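Local atomic coordinates of hypothetical protein (Staphylococcus aureus subsp. aureus, PDB entry 2ETS), a protein that is of unknown function but adopts a four-helical bundle fold, representing a family of bacterial domains (DUF1798). Residues N75-K78 and F79-I83; K48-T51 and E52-S56; T98-K101 and L102-K106. All coordinates share one frame; numbering follows the deposited sequence.

Contact 1. Residues N75-K78 and F79-I83; sequences NSRK and FELLI
S76 and E80, one turn apart, are joined twice: E80 N donates to S76 O at 3.1 Å, and a water donates both to S76 O and, at 2.6 Å, to E80 OE2. The carbonyl of S76 thus accepts two hydrogen bonds. N75 is the N-cap of helix 76-92: with chi1 at 64° its amide folds back over the first turn, and OD1 accepts from K78 N at 2.8 Å in an almost straight bond (178°). The backbone O of N75 accepts from F79 N at 3.0 Å. L81 N on R77 O and L82 N on K78 O continue the i to i+4 pattern. On the outer side the guanidinium of R77 lies obliquely against L81, NH1 of R77 standing 3.5 Å from CD1 of L81. The helix therefore starts with K78 N held by the cap and the carbonyls of N75 to K78 each taken by an amide four residues on, that of S76 also by water, while one hydroxyl (S76 OG to R65) and one ammonium (K78 NZ, in a salt bridge with D113) link this end to helices 65-68 and 100-120.

Contact 2. Residues K48-T51 and E52-S56; sequences KPYT and EHIDS
K48-T51 and E52-S56 form consecutive turns of helix 43-63, E52 N reaching K48 O at 2.9 Å and the amides of H53, I54 and D55 following in the same i to i+4 register. This is one of the long helices of the four-helical bundle, kinked at P49, whose ring nitrogen has no hydrogen to give to the turn before. On the bundle-facing side Y50 and I54 pack one turn apart. With CG anti to the backbone N (chi1 -176°), the ring of Y50 is laid beside I54, whose CG1 sits over one face, 4.1 Å from the ring centroid and displaced toward the rim. This is a CH-pi contact, and CD1 of I54 continues outward to CZ and the hydroxyl oxygen. That hydroxyl is hydrogen-bonded to E23 of helix 12-37, and the same carboxylate also takes H53 NE2, so one acidic side chain joins two residues of this helix. The ring meets that of H94 at a steep angle, about 75°, and S90 of helix 76-92 touches both Y50 and I54.

The outward side is polar. The lysine chain of K48 is extended as far as CE and turns at its last torsion, and E52 reaches back across K48 O to meet it. The resulting salt bridge is long and its hydrogen bond weak. T51 OG1 is hydrogen-bonded to the carbonyl of V47 in the preceding turn. The ammonium of K48 meets one carboxylate oxygen of E52: K48 NZ stands 3.4 Å from E52 OE2, and K48 CE lies at the same distance from it.

Contact 3. Residues T98-K101 and L102-K106; sequences TSRK and LFIEK
The carbonyl O of S99 is gripped by two amides of the turn that follows it: F103 N at 2.9 Å, in a good bond, and L102 N at 3.3 Å, in a weak and bent one. L102 N has a second and straighter acceptor in S99 OG, at 3.2 Å and 162°, which makes S99 the N-cap of helix 100-120. Its hydroxyl oxygen is carried to that amide by a chi1 of 167°, opposite the backbone N, and it also lies 3.6 Å from L102 CG, so the leucine packs beside the cap. I104 N on R100 O and E105 N on K101 O then continue the helix.

Just ahead of the cap, T98 meets the first buried aromatic of the helix. Its methyl CG2 lies 3.7 Å from F103 CB and approaches the ring obliquely at CD1, while its hydroxyl is turned elsewhere, bonded to the carbonyl of E92 at the end of helix 76-92. F103 itself runs inward to stack on F31 of helix 12-37 and to touch L89 and E92. R100 and I104 lie side by side and point the same way, CG of R100 3.9 Å from CG1 of I104. Beyond that apolar stem the arginine chain bends at chi3 (-61°), and its guanidinium forms a salt bridge to E32. On the outer side K101 NZ and E105 OE2, of opposite charge, are 4.9 Å apart and not in contact.

Chemically, the helix start is secured by the serine N-cap just before its first turn, while the residues around it bind it to the helices alongside, through a hydrogen bond from T98 to helix 76-92, and a salt bridge and a ring stack to helix 12-37.

How the contacts relate
All three contacts are local, each on one helix of the bundle or at its start, and their centres lie about 19 to 20 Å apart without touching. Contacts 1 and 3 open successive helices, 76-92 and 100-120, with side-chain N-caps, an asparagine amide in one and a serine hydroxyl in the other; contact 2 lies inside helix 43-63, where the helix is kinked at a proline. Contact 1 is partly buried, whereas contacts 2 and 3 are mainly surface. Helix 12-37 is approached by contacts 2 and 3, through tyrosine and histidine on one glutamate and through a phenylalanine stack plus an arginine salt bridge. Contact 1 instead reaches helices 43-63, 65-68 and 100-120.

Contact 1. Residues N75-K78 and F79-I83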
loop_
_atom_site.group_PDB
_atom_site.type_symbol
_atom_site.label_atom_id
_atom_site.label_comp_id
_atom_site.label_asym_id
_atom_site.label_seq_id
_atom_site.Cartn_x
_atom_site.Cartn_y
_atom_site.Cartn_z
ATOM N N ASN A 75 -2.348 -4.573 -15.524
ATOM C CA ASN A 75 -1.342 -4.809 -16.542
ATOM C C ASN A 75 0.007 -4.547 -15.880
ATOM O O ASN A 75 0.036 -4.187 -14.720
ATOM C CB ASN A 75 -1.575 -3.934 -17.779
ATOM C CG ASN A 75 -1.441 -2.456 -17.504
ATOM O OD1 ASN A 75 -0.529 -2.019 -16.805
ATOM N ND2 ASN A 75 -2.336 -1.666 -18.084
ATOM N N SER A 76 1.105 -4.731 -16.608
ATOM C CA SER A 76 2.460 -4.652 -16.033
ATOM C C SER A 76 2.772 -3.260 -15.471
ATOM O O SER A 76 3.249 -3.142 -14.331
ATOM C CB SER A 76 3.510 -5.038 -17.104
ATOM O OG SER A 76 4.819 -4.847 -16.594
ATOM N N ARG A 77 2.480 -2.219 -16.266
ATOM C CA ARG A 77 2.661 -0.829 -15.836
ATOM C C ARG A 77 1.851 -0.488 -14.568
ATOM O O ARG A 77 2.403 0.019 -13.603
ATOM C CB ARG A 77 2.280 0.142 -16.937
ATOM C CG ARG A 77 2.850 1.556 -16.689
ATOM C CD ARG A 77 2.575 2.491 -17.854
ATOM N NE ARG A 77 1.170 2.789 -17.808
ATOM C CZ ARG A 77 0.614 3.819 -17.180
ATOM N NH1 ARG A 77 1.324 4.777 -16.587
ATOM N NH2 ARG A 77 -0.698 3.901 -17.182
ATOM N N LYS A 78 0.554 -0.791 -14.580
ATOM C CA LYS A 78 -0.339 -0.531 -13.453
ATOM C C LYS A 78 0.131 -1.265 -12.192
ATOM O O LYS A 78 0.043 -0.739 -11.102
ATOM C CB LYS A 78 -1.781 -0.954 -13.792
ATOM C CG LYS A 78 -2.570 0.004 -14.732
ATOM C CD LYS A 78 -3.211 1.209 -14.002
ATOM C CE LYS A 78 -4.372 0.746 -13.040
ATOM N NZ LYS A 78 -4.748 1.794 -12.025
ATOM N N PHE A 79 0.656 -2.475 -12.345
ATOM C CA PHE A 79 1.198 -3.205 -11.213
ATOM C C PHE A 79 2.419 -2.488 -10.607
ATOM O O PHE A 79 2.551 -2.399 -9.379
ATOM C CB PHE A 79 1.539 -4.629 -11.633
ATOM C CG PHE A 79 2.076 -5.502 -10.528
ATOM C CD1 PHE A 79 1.206 -6.170 -9.663
ATOM C CD2 PHE A 79 3.447 -5.726 -10.403
ATOM C CE1 PHE A 79 1.699 -7.029 -8.663
ATOM C CE2 PHE A 79 3.956 -6.578 -9.389
ATOM C CZ PHE A 79 3.071 -7.234 -8.522
ATOM N N GLU A 80 3.292 -1.954 -11.448
ATOM C CA GLU A 80 4.463 -1.211 -10.954
ATOM C C GLU A 80 4.085 0.107 -10.273
ATOM O O GLU A 80 4.668 0.484 -9.252
ATOM C CB GLU A 80 5.482 -0.948 -12.057
ATOM C CG GLU A 80 6.100 -2.221 -12.699
ATOM C CD GLU A 80 6.848 -3.126 -11.690
ATOM O OE1 GLU A 80 7.546 -2.602 -10.797
ATOM O OE2 GLU A 80 6.723 -4.368 -11.787
ATOM N N LEU A 81 3.100 0.801 -10.810
ATOM C CA LEU A 81 2.645 2.023 -10.142
ATOM C C LEU A 81 1.990 1.760 -8.820
ATOM O O LEU A 81 2.158 2.528 -7.894
ATOM C CB LEU A 81 1.705 2.806 -11.042
ATOM C CG LEU A 81 2.412 3.201 -12.341
ATOM C CD1 LEU A 81 1.482 4.072 -13.195
ATOM C CD2 LEU A 81 3.743 3.916 -12.073
ATOM N N LEU A 82 1.253 0.654 -8.726
ATOM C CA LEU A 82 0.577 0.305 -7.521
ATOM C C LEU A 82 1.595 0.093 -6.421
ATOM O O LEU A 82 1.412 0.610 -5.322
ATOM C CB LEU A 82 -0.279 -0.930 -7.711
ATOM C CG LEU A 82 -0.919 -1.470 -6.438
ATOM C CD1 LEU A 82 -1.851 -0.472 -5.742
ATOM C CD2 LEU A 82 -1.645 -2.800 -6.751
ATOM N N ILE A 83 2.677 -0.624 -6.734
ATOM C CA ILE A 83 3.729 -0.951 -5.756
ATOM C C ILE A 83 4.385 0.329 -5.249
ATOM O O ILE A 83 4.576 0.517 -4.057
ATOM C CB ILE A 83 4.842 -1.815 -6.412
ATOM C CG1 ILE A 83 4.387 -3.258 -6.753
ATOM C CG2 ILE A 83 6.156 -1.803 -5.593
ATOM C CD1 ILE A 83 3.597 -3.961 -5.749
HETATM O O HOH W 1 5.110 -5.405 -13.537
#

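Contact 2. Residues K48-T51 and E52-S56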
loop_
_atom_site.group_PDB
_atom_site.type_symbol
_atom_site.label_atom_id
_atom_site.label_comp_id
_atom_site.label_asym_id
_atom_site.label_seq_id
_atom_site.Cartn_x
_atom_site.Cartn_y
_atom_site.Cartn_z
ATOM N N LYS A 48 11.210 3.676 9.572
ATOM C CA LYS A 48 12.048 2.650 8.969
ATOM C C LYS A 48 11.463 1.242 9.184
ATOM O O LYS A 48 11.223 0.520 8.211
ATOM C CB LYS A 48 13.495 2.733 9.503
ATOM C CG LYS A 48 14.522 1.974 8.661
ATOM C CD LYS A 48 15.932 2.071 9.261
ATOM C CE LYS A 48 16.945 1.098 8.565
ATOM N NZ LYS A 48 17.309 -0.121 9.397
ATOM N N PRO A 49 11.190 0.862 10.444
ATOM C CA PRO A 49 10.606 -0.458 10.643
ATOM C C PRO A 49 9.285 -0.686 9.906
ATOM O O PRO A 49 9.040 -1.771 9.382
ATOM C CB PRO A 49 10.380 -0.519 12.167
ATOM C CG PRO A 49 11.250 0.524 12.749
ATOM C CD PRO A 49 11.319 1.603 11.713
ATOM N N TYR A 50 8.456 0.344 9.832
ATOM C CA TYR A 50 7.173 0.224 9.185
ATOM C C TYR A 50 7.304 0.004 7.683
ATOM O O TYR A 50 6.683 -0.903 7.110
ATOM C CB TYR A 50 6.322 1.469 9.429
ATOM C CG TYR A 50 4.960 1.306 8.830
ATOM C CD1 TYR A 50 4.022 0.435 9.411
ATOM C CD2 TYR A 50 4.625 1.942 7.647
ATOM C CE1 TYR A 50 2.752 0.274 8.850
ATOM C CE2 TYR A 50 3.382 1.760 7.055
ATOM C CZ TYR A 50 2.443 0.950 7.682
ATOM O OH TYR A 50 1.222 0.768 7.102
ATOM N N THR A 51 8.109 0.846 7.053
ATOM C CA THR A 51 8.340 0.761 5.590
ATOM C C THR A 51 9.045 -0.535 5.227
ATOM O O THR A 51 8.751 -1.134 4.214
ATOM C CB THR A 51 9.181 1.921 5.080
ATOM O OG1 THR A 51 10.444 1.909 5.761
ATOM C CG2 THR A 51 8.459 3.234 5.293
ATOM N N GLU A 52 9.960 -0.981 6.062
ATOM C CA GLU A 52 10.573 -2.295 5.850
ATOM C C GLU A 52 9.569 -3.453 5.960
ATOM O O GLU A 52 9.665 -4.422 5.219
ATOM C CB GLU A 52 11.722 -2.493 6.823
ATOM C CG GLU A 52 12.912 -1.605 6.495
ATOM C CD GLU A 52 14.110 -1.885 7.391
ATOM O OE1 GLU A 52 13.962 -2.634 8.394
ATOM O OE2 GLU A 52 15.196 -1.346 7.082
ATOM N N HIS A 53 8.599 -3.352 6.862
ATOM C CA HIS A 53 7.563 -4.387 6.977
ATOM C C HIS A 53 6.679 -4.361 5.721
ATOM O O HIS A 53 6.291 -5.404 5.193
ATOM C CB HIS A 53 6.749 -4.191 8.262
ATOM C CG HIS A 53 5.357 -4.746 8.216
ATOM N ND1 HIS A 53 5.072 -6.089 8.376
ATOM C CD2 HIS A 53 4.159 -4.118 8.108
ATOM C CE1 HIS A 53 3.763 -6.267 8.318
ATOM N NE2 HIS A 53 3.182 -5.086 8.156
ATOM N N ILE A 54 6.362 -3.169 5.255
ATOM C CA ILE A 54 5.634 -3.024 3.978
ATOM C C ILE A 54 6.446 -3.595 2.773
ATOM O O ILE A 54 5.895 -4.305 1.917
ATOM C CB ILE A 54 5.258 -1.559 3.732
ATOM C CG1 ILE A 54 4.317 -1.015 4.831
ATOM C CG2 ILE A 54 4.616 -1.372 2.336
ATOM C CD1 ILE A 54 3.067 -1.849 5.115
ATOM N N ASP A 55 7.750 -3.304 2.724
ATOM C CA ASP A 55 8.605 -3.886 1.698
ATOM C C ASP A 55 8.550 -5.419 1.722
ATOM O O ASP A 55 8.549 -6.039 0.658
ATOM C CB ASP A 55 10.068 -3.414 1.840
ATOM C CG ASP A 55 10.230 -1.916 1.616
ATOM O OD1 ASP A 55 9.298 -1.290 1.057
ATOM O OD2 ASP A 55 11.251 -1.357 2.064
ATOM N N SER A 56 8.483 -6.026 2.919
ATOM C CA SER A 56 8.430 -7.488 3.023
ATOM C C SER A 56 7.168 -7.995 2.342
ATOM O O SER A 56 7.226 -8.930 1.567
ATOM C CB SER A 56 8.517 -8.005 4.486
#

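Contact 3. Residues T98-K101 and L102-K106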
loop_
_atom_site.group_PDB
_atom_site.type_symbol
_atom_site.label_atom_id
_atom_site.label_comp_id
_atom_site.label_asym_id
_atom_site.label_seq_id
_atom_site.Cartn_x
_atom_site.Cartn_y
_atom_site.Cartn_z
ATOM N N THR A 98 2.963 16.153 4.872
ATOM C CA THR A 98 2.347 15.500 3.712
ATOM C C THR A 98 1.003 16.185 3.344
ATOM O O THR A 98 0.106 16.398 4.202
ATOM C CB THR A 98 2.128 14.002 3.989
ATOM O OG1 THR A 98 3.406 13.337 4.101
ATOM C CG2 THR A 98 1.265 13.370 2.929
ATOM N N SER A 99 0.844 16.487 2.062
ATOM C CA SER A 99 -0.399 17.077 1.543
ATOM C C SER A 99 -1.617 16.165 1.635
ATOM O O SER A 99 -1.639 15.090 1.051
ATOM C CB SER A 99 -0.216 17.437 0.059
ATOM O OG SER A 99 -1.473 17.734 -0.530
ATOM N N ARG A 100 -2.660 16.614 2.314
ATOM C CA ARG A 100 -3.883 15.807 2.428
ATOM C C ARG A 100 -4.489 15.509 1.054
ATOM O O ARG A 100 -4.934 14.402 0.780
ATOM C CB ARG A 100 -4.917 16.532 3.264
ATOM C CG ARG A 100 -6.237 15.783 3.340
ATOM C CD ARG A 100 -7.181 16.417 4.349
ATOM N NE ARG A 100 -6.629 16.408 5.703
ATOM C CZ ARG A 100 -6.743 15.406 6.582
ATOM N NH1 ARG A 100 -7.384 14.291 6.241
ATOM N NH2 ARG A 100 -6.201 15.518 7.810
ATOM N N LYS A 101 -4.517 16.536 0.216
ATOM C CA LYS A 101 -5.060 16.434 -1.113
ATOM C C LYS A 101 -4.383 15.286 -1.898
ATOM O O LYS A 101 -5.058 14.423 -2.453
ATOM C CB LYS A 101 -4.911 17.804 -1.799
ATOM C CG LYS A 101 -5.259 17.834 -3.267
ATOM C CD LYS A 101 -5.204 19.276 -3.802
ATOM C CE LYS A 101 -4.666 19.367 -5.235
ATOM N NZ LYS A 101 -5.480 18.578 -6.211
ATOM N N LEU A 102 -3.064 15.257 -1.895
ATOM C CA LEU A 102 -2.314 14.320 -2.750
ATOM C C LEU A 102 -2.266 12.922 -2.117
ATOM O O LEU A 102 -2.341 11.926 -2.818
ATOM C CB LEU A 102 -0.894 14.835 -2.999
ATOM C CG LEU A 102 -0.758 16.175 -3.741
ATOM C CD1 LEU A 102 0.717 16.557 -3.859
ATOM C CD2 LEU A 102 -1.403 16.164 -5.104
ATOM N N PHE A 103 -2.146 12.885 -0.791
ATOM C CA PHE A 103 -2.121 11.638 -0.023
ATOM C C PHE A 103 -3.430 10.870 -0.149
ATOM O O PHE A 103 -3.437 9.674 -0.462
ATOM C CB PHE A 103 -1.801 11.910 1.443
ATOM C CG PHE A 103 -1.685 10.656 2.276
ATOM C CD1 PHE A 103 -0.515 9.968 2.312
ATOM C CD2 PHE A 103 -2.778 10.148 2.959
ATOM C CE1 PHE A 103 -0.408 8.806 3.047
ATOM C CE2 PHE A 103 -2.684 9.011 3.706
ATOM C CZ PHE A 103 -1.515 8.332 3.755
ATOM N N ILE A 104 -4.542 11.564 0.023
ATOM C CA ILE A 104 -5.842 10.915 -0.021
ATOM C C ILE A 104 -6.226 10.474 -1.443
ATOM O O ILE A 104 -6.751 9.397 -1.652
ATOM C CB ILE A 104 -6.899 11.840 0.587
ATOM C CG1 ILE A 104 -6.575 12.091 2.079
ATOM C CG2 ILE A 104 -8.310 11.265 0.425
ATOM C CD1 ILE A 104 -6.492 10.866 2.944
ATOM N N GLU A 105 -5.923 11.289 -2.424
ATOM C CA GLU A 105 -6.084 10.867 -3.784
ATOM C C GLU A 105 -5.300 9.591 -4.139
ATOM O O GLU A 105 -5.843 8.669 -4.746
ATOM C CB GLU A 105 -5.700 12.039 -4.649
ATOM C CG GLU A 105 -5.448 11.799 -6.104
ATOM C CD GLU A 105 -5.138 13.143 -6.753
ATOM O OE1 GLU A 105 -3.932 13.538 -6.799
ATOM O OE2 GLU A 105 -6.127 13.840 -7.086
ATOM N N LYS A 106 -4.033 9.550 -3.767
ATOM C CA LYS A 106 -3.221 8.377 -4.009
ATOM C C LYS A 106 -3.732 7.145 -3.216
ATOM O O LYS A 106 -3.848 6.062 -3.748
ATOM C CB LYS A 106 -1.797 8.679 -3.617
ATOM C CG LYS A 106 -0.813 7.548 -3.918
ATOM C CD LYS A 106 0.605 7.912 -3.418
ATOM C CE LYS A 106 1.292 8.958 -4.260
ATOM N NZ LYS A 106 2.390 9.583 -3.348
#